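Side-chain contacts in serpin-ZX (Arabidopsis thaliana, PDB 3LE2), which inhibits proteases, among them metacaspase-9 and RD21A, by offering a reactive centre loop whose cleavage traps the enzyme covalently, thereby restraining programmed cell death: residues 43-48 and 69-74; 60-65 and 297-302. All blocks are in the same frame, centred on the assembly; numbering follows the deposited sequence.

Interaction 1: residues 43-48 and 69-74; sequences VLSIIA and DQLNSF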
ATOM      1  N   VAL A  43     -10.251   4.271   4.468  1.00 33.42           N
ATOM      2  CA  VAL A  43     -10.894   4.092   5.768  1.00 37.07           C
ATOM      3  C   VAL A  43     -11.021   5.413   6.541  1.00 35.64           C
ATOM      4  O   VAL A  43     -12.092   5.734   7.074  1.00 28.96           O
ATOM      5  CB  VAL A  43     -10.151   3.063   6.645  1.00 30.59           C
ATOM      6  CG1 VAL A  43     -10.839   2.938   7.989  1.00 24.06           C
ATOM      7  CG2 VAL A  43     -10.111   1.715   5.956  1.00 33.29           C
ATOM      8  N   LEU A  44      -9.924   6.168   6.605  1.00 34.02           N
ATOM      9  CA  LEU A  44      -9.913   7.451   7.306  1.00 33.66           C
ATOM     10  C   LEU A  44     -10.917   8.440   6.697  1.00 30.83           C
ATOM     11  O   LEU A  44     -11.549   9.205   7.424  1.00 32.47           O
ATOM     12  CB  LEU A  44      -8.503   8.043   7.362  1.00 28.94           C
ATOM     13  CG  LEU A  44      -7.498   7.220   8.175  1.00 33.08           C
ATOM     14  CD1 LEU A  44      -6.083   7.762   8.019  1.00 26.05           C
ATOM     15  CD2 LEU A  44      -7.886   7.170   9.658  1.00 29.32           C
ATOM     16  N   SER A  45     -11.080   8.396   5.374  1.00 35.00           N
ATOM     17  CA  SER A  45     -12.118   9.189   4.697  1.00 35.20           C
ATOM     18  C   SER A  45     -13.535   8.774   5.136  1.00 42.91           C
ATOM     19  O   SER A  45     -14.397   9.620   5.367  1.00 38.39           O
ATOM     20  CB  SER A  45     -11.993   9.068   3.179  1.00 29.61           C
ATOM     21  OG  SER A  45     -10.727   9.517   2.725  1.00 36.38           O
ATOM     22  N   ILE A  46     -13.769   7.469   5.242  1.00 36.89           N
ATOM     23  CA  ILE A  46     -15.024   6.953   5.773  1.00 34.26           C
ATOM     24  C   ILE A  46     -15.282   7.433   7.209  1.00 35.31           C
ATOM     25  O   ILE A  46     -16.390   7.816   7.560  1.00 37.21           O
ATOM     26  CB  ILE A  46     -15.049   5.419   5.702  1.00 35.15           C
ATOM     27  CG1 ILE A  46     -15.090   4.979   4.235  1.00 39.89           C
ATOM     28  CG2 ILE A  46     -16.251   4.875   6.445  1.00 33.88           C
ATOM     29  CD1 ILE A  46     -14.922   3.498   4.031  1.00 37.55           C
ATOM     30  N   ILE A  47     -14.242   7.438   8.030  1.00 38.62           N
ATOM     31  CA  ILE A  47     -14.374   7.879   9.411  1.00 39.00           C
ATOM     32  C   ILE A  47     -14.625   9.381   9.508  1.00 44.26           C
ATOM     33  O   ILE A  47     -15.422   9.843  10.326  1.00 40.43           O
ATOM     34  CB  ILE A  47     -13.115   7.541  10.214  1.00 39.44           C
ATOM     35  CG1 ILE A  47     -12.928   6.027  10.277  1.00 36.26           C
ATOM     36  CG2 ILE A  47     -13.190   8.157  11.606  1.00 30.08           C
ATOM     37  CD1 ILE A  47     -11.577   5.604  10.810  1.00 38.64           C
ATOM     38  N   ALA A  48     -13.928  10.148   8.683  1.00 37.60           N
ATOM     39  CA  ALA A  48     -14.125  11.582   8.686  1.00 40.66           C
ATOM     40  C   ALA A  48     -15.590  11.872   8.395  1.00 45.70           C
ATOM     41  O   ALA A  48     -16.195  12.748   9.017  1.00 44.47           O
ATOM     42  CB  ALA A  48     -13.219  12.255   7.653  1.00 38.90           C
ATOM     43  N   ASP A  69     -16.549  16.427   1.612  1.00 54.11           N
ATOM     44  CA  ASP A  69     -16.973  16.330   0.220  1.00 53.66           C
ATOM     45  C   ASP A  69     -15.787  16.085  -0.706  1.00 50.59           C
ATOM     46  O   ASP A  69     -15.862  15.263  -1.618  1.00 53.70           O
ATOM     47  CB  ASP A  69     -17.729  17.587  -0.202  1.00 58.92           C
ATOM     48  CG  ASP A  69     -19.175  17.577   0.260  1.00 73.26           C
ATOM     49  OD1 ASP A  69     -19.579  16.615   0.954  1.00 64.99           O
ATOM     50  OD2 ASP A  69     -19.910  18.532  -0.075  1.00 73.47           O
ATOM     51  N   GLN A  70     -14.696  16.803  -0.470  1.00 43.92           N
ATOM     52  CA  GLN A  70     -13.485  16.607  -1.245  1.00 51.55           C
ATOM     53  C   GLN A  70     -12.986  15.178  -1.061  1.00 49.92           C
ATOM     54  O   GLN A  70     -12.668  14.499  -2.037  1.00 42.49           O
ATOM     55  CB  GLN A  70     -12.395  17.603  -0.837  1.00 54.50           C
ATOM     56  CG  GLN A  70     -12.548  19.016  -1.402  1.00 59.04           C
ATOM     57  CD  GLN A  70     -11.261  19.829  -1.256  1.00 76.67           C
ATOM     58  OE1 GLN A  70     -11.155  20.694  -0.381  1.00 73.41           O
ATOM     59  NE2 GLN A  70     -10.269  19.538  -2.108  1.00 66.01           N
ATOM     60  N   LEU A  71     -12.923  14.711   0.184  1.00 38.02           N
ATOM     61  CA  LEU A  71     -12.494  13.337   0.405  1.00 38.81           C
ATOM     62  C   LEU A  71     -13.371  12.378  -0.365  1.00 38.83           C
ATOM     63  O   LEU A  71     -12.863  11.555  -1.131  1.00 39.84           O
ATOM     64  CB  LEU A  71     -12.521  12.974   1.878  1.00 33.75           C
ATOM     65  CG  LEU A  71     -11.388  13.553   2.706  1.00 40.21           C
ATOM     66  CD1 LEU A  71     -11.616  13.239   4.195  1.00 43.00           C
ATOM     67  CD2 LEU A  71     -10.052  13.020   2.203  1.00 34.50           C
ATOM     68  N   ASN A  72     -14.686  12.492  -0.159  1.00 41.62           N
ATOM     69  CA  ASN A  72     -15.656  11.576  -0.763  1.00 40.74           C
ATOM     70  C   ASN A  72     -15.438  11.412  -2.266  1.00 42.58           C
ATOM     71  O   ASN A  72     -15.413  10.294  -2.781  1.00 40.96           O
ATOM     72  CB  ASN A  72     -17.096  12.032  -0.478  1.00 35.86           C
ATOM     73  CG  ASN A  72     -17.488  11.882   0.991  1.00 47.80           C
ATOM     74  OD1 ASN A  72     -16.842  11.156   1.757  1.00 40.46           O
ATOM     75  ND2 ASN A  72     -18.560  12.565   1.388  1.00 46.21           N
ATOM     76  N   SER A  73     -15.259  12.543  -2.950  1.00 41.07           N
ATOM     77  CA  SER A  73     -15.083  12.582  -4.393  1.00 40.38           C
ATOM     78  C   SER A  73     -13.744  12.026  -4.834  1.00 38.02           C
ATOM     79  O   SER A  73     -13.663  11.312  -5.829  1.00 40.97           O
ATOM     80  CB  SER A  73     -15.178  14.032  -4.898  1.00 46.99           C
ATOM     81  OG  SER A  73     -16.371  14.651  -4.466  1.00 55.41           O
ATOM     82  N   PHE A  74     -12.686  12.406  -4.127  1.00 35.97           N
ATOM     83  CA  PHE A  74     -11.351  11.924  -4.457  1.00 38.59           C
ATOM     84  C   PHE A  74     -11.381  10.400  -4.404  1.00 37.96           C
ATOM     85  O   PHE A  74     -10.795   9.717  -5.242  1.00 41.64           O
ATOM     86  CB  PHE A  74     -10.320  12.504  -3.485  1.00 34.80           C
ATOM     87  CG  PHE A  74      -8.945  11.905  -3.616  1.00 36.99           C
ATOM     88  CD1 PHE A  74      -8.167  12.156  -4.725  1.00 38.86           C
ATOM     89  CD2 PHE A  74      -8.422  11.110  -2.610  1.00 31.37           C
ATOM     90  CE1 PHE A  74      -6.894  11.620  -4.837  1.00 37.94           C
ATOM     91  CE2 PHE A  74      -7.156  10.566  -2.720  1.00 39.31           C
ATOM     92  CZ  PHE A  74      -6.388  10.821  -3.834  1.00 38.40           C
TER
HETATM   93  O   HOH W   1     -10.536  10.047  -0.262  1.00 37.90           O
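Ser45 and Ala48, one helical turn apart on helix 37-49, receive the side chain of Leu71 from helix 68-83. The apolar contact is a single methyl pair, CD1 of Leu71 lying 3.9 Å from CB of Ala48. The other methyl makes a van der Waals contact with a hydroxyl, CD2 of Leu71 coming to 3.6 Å from OG of Ser45. The CA atoms of Ser45 and Leu71 are 6.0 Å apart, a close approach that suits the small residues on the facing helix. With CG anti to its carbonyl carbon (chi1 -75°), Leu71 carries the fork of its side chain across to the other helix.

Both helices belong to the helical part of the serpin fold, at one end of the elongated molecule; helix 37-49 turns Val43, Ile46 and Ile47 to strand 167-176, so the leucine meets a different side of that helix. Helix 54-63, which connects the two in sequence, adds Leu60 against Leu71.

The polar part runs through a water and involves no direct hydrogen bond between the segments. That water donates to OG of Ser45 at 3.0 Å and to the carbonyl O of Leu71 at 2.9 Å, and it sits in the plane of the Phe74 ring, at its edge. A chi1 of -59° sets the buried OG of Ser45 beside its own backbone N, where it can also bond to Asn41 O one turn earlier in the helix.

Interaction 2: residues 60-65 and 297-302; sequences LSFLKF and LGLTSP
Phe62, in the last turn of helix 54-63, faces Leu299 across a CA separation of 7.3 Å, where the chain leaves helix 291-296 through a Schellman motif: Leu299 N bonds to Leu294 O, Gly298 N bonds to Lys295 O, and Gly298 takes the positive phi of the C-prime position. Leu299 follows as the centre of an inverse gamma turn.

The side-chain contact is built round the Phe62 ring. One methyl of Leu299, CD2, stands over a ring face, 4.0 Å from the centroid and 18° off the normal, which meets the geometry of a CH-pi interaction. It is displaced toward the rim on the side where the ring joins its chain, since its nearest ring atom is CG of Phe62 at 3.8 Å. The two side chains cross at about a right angle, and the CG-CD2 bond that lays the methyl over the face runs obliquely to the ring. Phe62 reaches this position with CG anti to its backbone N (chi1 -179°), while its second torsion sets the ring plane perpendicular to the plane of CA, CB and CG.

Leu297 approaches differently. Its CB lies near the ring plane, 4.3 Å from CE1 of Phe62, and so meets the edge; its side chain also touches Asn18 and His22 of helix 5-25. Phe62 also touches Leu44 of helix 37-49 at its CE2 rim, on the same side of the ring plane as CD2 of Leu299.

No hydrogen bond passes between the segments. The contact probably depends on apolar packing and the weak CH-pi term, Leu299 meeting a face of the ring and Leu297 its edge.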
ATOM      1  N   LEU A  60      -9.241  15.553   8.437  1.00 45.13           N
ATOM      2  CA  LEU A  60      -9.163  16.366   7.226  1.00 49.98           C
ATOM      3  C   LEU A  60      -7.739  16.860   6.979  1.00 47.91           C
ATOM      4  O   LEU A  60      -7.252  16.832   5.849  1.00 48.12           O
ATOM      5  CB  LEU A  60     -10.118  17.561   7.302  1.00 45.45           C
ATOM      6  CG  LEU A  60     -11.588  17.271   7.028  1.00 46.98           C
ATOM      7  CD1 LEU A  60     -12.410  18.544   7.141  1.00 47.02           C
ATOM      8  CD2 LEU A  60     -11.733  16.656   5.653  1.00 52.28           C
ATOM      9  N   SER A  61      -7.078  17.315   8.039  1.00 50.12           N
ATOM     10  CA  SER A  61      -5.725  17.844   7.917  1.00 47.41           C
ATOM     11  C   SER A  61      -4.716  16.723   7.703  1.00 47.53           C
ATOM     12  O   SER A  61      -3.696  16.916   7.044  1.00 41.14           O
ATOM     13  CB  SER A  61      -5.351  18.681   9.144  1.00 43.02           C
ATOM     14  OG  SER A  61      -6.211  19.807   9.262  1.00 66.18           O
ATOM     15  N   PHE A  62      -5.008  15.546   8.249  1.00 44.99           N
ATOM     16  CA  PHE A  62      -4.119  14.407   8.075  1.00 40.66           C
ATOM     17  C   PHE A  62      -4.127  13.950   6.621  1.00 39.62           C
ATOM     18  O   PHE A  62      -3.118  13.483   6.092  1.00 41.28           O
ATOM     19  CB  PHE A  62      -4.533  13.257   8.991  1.00 41.25           C
ATOM     20  CG  PHE A  62      -3.637  12.052   8.894  1.00 42.96           C
ATOM     21  CD1 PHE A  62      -2.519  11.932   9.710  1.00 45.02           C
ATOM     22  CD2 PHE A  62      -3.914  11.035   7.989  1.00 41.57           C
ATOM     23  CE1 PHE A  62      -1.687  10.813   9.625  1.00 38.03           C
ATOM     24  CE2 PHE A  62      -3.092   9.912   7.898  1.00 36.71           C
ATOM     25  CZ  PHE A  62      -1.975   9.805   8.717  1.00 39.57           C
ATOM     26  N   LEU A  63      -5.278  14.106   5.979  1.00 34.69           N
ATOM     27  CA  LEU A  63      -5.497  13.545   4.658  1.00 30.55           C
ATOM     28  C   LEU A  63      -5.285  14.557   3.545  1.00 36.47           C
ATOM     29  O   LEU A  63      -5.338  14.196   2.366  1.00 40.65           O
ATOM     30  CB  LEU A  63      -6.910  12.956   4.582  1.00 34.26           C
ATOM     31  CG  LEU A  63      -7.122  11.665   5.373  1.00 31.88           C
ATOM     32  CD1 LEU A  63      -8.596  11.250   5.341  1.00 27.87           C
ATOM     33  CD2 LEU A  63      -6.201  10.561   4.833  1.00 24.12           C
ATOM     34  N   LYS A  64      -5.079  15.822   3.929  1.00 43.37           N
ATOM     35  CA  LYS A  64      -4.688  16.916   3.014  1.00 40.60           C
ATOM     36  C   LYS A  64      -5.804  17.364   2.081  1.00 35.14           C
ATOM     37  O   LYS A  64      -5.559  17.701   0.924  1.00 45.29           O
ATOM     38  CB  LYS A  64      -3.443  16.551   2.189  1.00 33.40           C
ATOM     39  CG  LYS A  64      -2.290  15.946   2.999  1.00 36.86           C
ATOM     40  CD  LYS A  64      -1.828  16.874   4.125  1.00 39.11           C
ATOM     41  CE  LYS A  64      -0.755  16.187   4.969  1.00 37.19           C
ATOM     42  NZ  LYS A  64      -0.358  16.950   6.180  1.00 44.99           N
ATOM     43  N   PHE A  65      -7.030  17.345   2.583  1.00 40.30           N
ATOM     44  CA  PHE A  65      -8.176  17.830   1.829  1.00 38.77           C
ATOM     45  C   PHE A  65      -8.975  18.683   2.779  1.00 44.55           C
ATOM     46  O   PHE A  65      -8.950  18.451   3.987  1.00 50.48           O
ATOM     47  CB  PHE A  65      -9.040  16.668   1.318  1.00 41.82           C
ATOM     48  CG  PHE A  65      -8.457  15.944   0.132  1.00 46.39           C
ATOM     49  CD1 PHE A  65      -8.787  16.324  -1.166  1.00 49.32           C
ATOM     50  CD2 PHE A  65      -7.586  14.886   0.309  1.00 36.31           C
ATOM     51  CE1 PHE A  65      -8.256  15.655  -2.269  1.00 43.17           C
ATOM     52  CE2 PHE A  65      -7.058  14.215  -0.791  1.00 40.09           C
ATOM     53  CZ  PHE A  65      -7.390  14.601  -2.077  1.00 39.04           C
ATOM     54  N   LEU A 297       1.208   8.923  15.012  1.00 37.18           N
ATOM     55  CA  LEU A 297       1.395  10.084  14.132  1.00 38.98           C
ATOM     56  C   LEU A 297       0.506  11.246  14.540  1.00 43.40           C
ATOM     57  O   LEU A 297       0.368  12.219  13.795  1.00 42.60           O
ATOM     58  CB  LEU A 297       1.091   9.723  12.676  1.00 37.62           C
ATOM     59  CG  LEU A 297       2.030   8.698  12.050  1.00 46.34           C
ATOM     60  CD1 LEU A 297       1.314   7.892  10.986  1.00 40.32           C
ATOM     61  CD2 LEU A 297       3.248   9.406  11.491  1.00 46.20           C
ATOM     62  N   GLY A 298      -0.127  11.128  15.703  1.00 39.13           N
ATOM     63  CA  GLY A 298      -0.964  12.191  16.224  1.00 41.14           C
ATOM     64  C   GLY A 298      -2.416  12.182  15.782  1.00 43.48           C
ATOM     65  O   GLY A 298      -3.172  13.087  16.141  1.00 36.43           O
ATOM     66  N   LEU A 299      -2.819  11.174  15.007  1.00 46.29           N
ATOM     67  CA  LEU A 299      -4.221  11.051  14.606  1.00 38.43           C
ATOM     68  C   LEU A 299      -4.946  10.282  15.687  1.00 37.25           C
ATOM     69  O   LEU A 299      -5.278   9.112  15.518  1.00 33.22           O
ATOM     70  CB  LEU A 299      -4.376  10.372  13.238  1.00 40.10           C
ATOM     71  CG  LEU A 299      -5.775  10.486  12.612  1.00 43.81           C
ATOM     72  CD1 LEU A 299      -6.271  11.923  12.644  1.00 40.05           C
ATOM     73  CD2 LEU A 299      -5.806   9.949  11.194  1.00 37.81           C
ATOM     74  N   THR A 300      -5.182  10.972  16.802  1.00 41.32           N
ATOM     75  CA  THR A 300      -5.675  10.370  18.037  1.00 38.98           C
ATOM     76  C   THR A 300      -7.188  10.450  18.189  1.00 34.29           C
ATOM     77  O   THR A 300      -7.787   9.595  18.830  1.00 37.07           O
ATOM     78  CB  THR A 300      -5.051  11.075  19.259  1.00 41.30           C
ATOM     79  OG1 THR A 300      -4.935  12.483  18.987  1.00 34.96           O
ATOM     80  CG2 THR A 300      -3.672  10.510  19.564  1.00 38.09           C
ATOM     81  N   SER A 301      -7.804  11.479  17.609  1.00 39.04           N
ATOM     82  CA  SER A 301      -9.216  11.761  17.895  1.00 41.79           C
ATOM     83  C   SER A 301     -10.221  10.670  17.485  1.00 40.65           C
ATOM     84  O   SER A 301     -11.186  10.413  18.209  1.00 39.98           O
ATOM     85  CB  SER A 301      -9.651  13.125  17.344  1.00 39.22           C
ATOM     86  OG  SER A 301      -9.806  13.091  15.937  1.00 53.20           O
ATOM     87  N   PRO A 302     -10.016  10.038  16.323  1.00 38.65           N
ATOM     88  CA  PRO A 302     -10.947   8.963  15.943  1.00 40.14           C
ATOM     89  C   PRO A 302     -11.003   7.806  16.941  1.00 34.29           C
ATOM     90  O   PRO A 302     -12.020   7.123  16.992  1.00 38.69           O
ATOM     91  CB  PRO A 302     -10.391   8.485  14.604  1.00 47.10           C
ATOM     92  CG  PRO A 302      -9.666   9.714  14.054  1.00 46.64           C
ATOM     93  CD  PRO A 302      -9.042  10.335  15.258  1.00 39.21           C
TER

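Helix 54-63 carries one side of interaction 2, including its aromatic ring, and lies in sequence between helix 37-49 and helix 68-83, the pair joined in interaction 1. Direct packing links the two contacts, with Leu44 CD1 3.7 Å from Phe62 CE2 and Leu71 CD2 3.6 Å from Phe65 CD2. All three touching residues of interaction 1 are buried, and a water serves the polar atoms there. Interaction 2 is only partly buried, joins a helix to a loop far away in sequence, and is wholly apolar. Their centres lie about 12 Å apart, both away from the reactive centre loop.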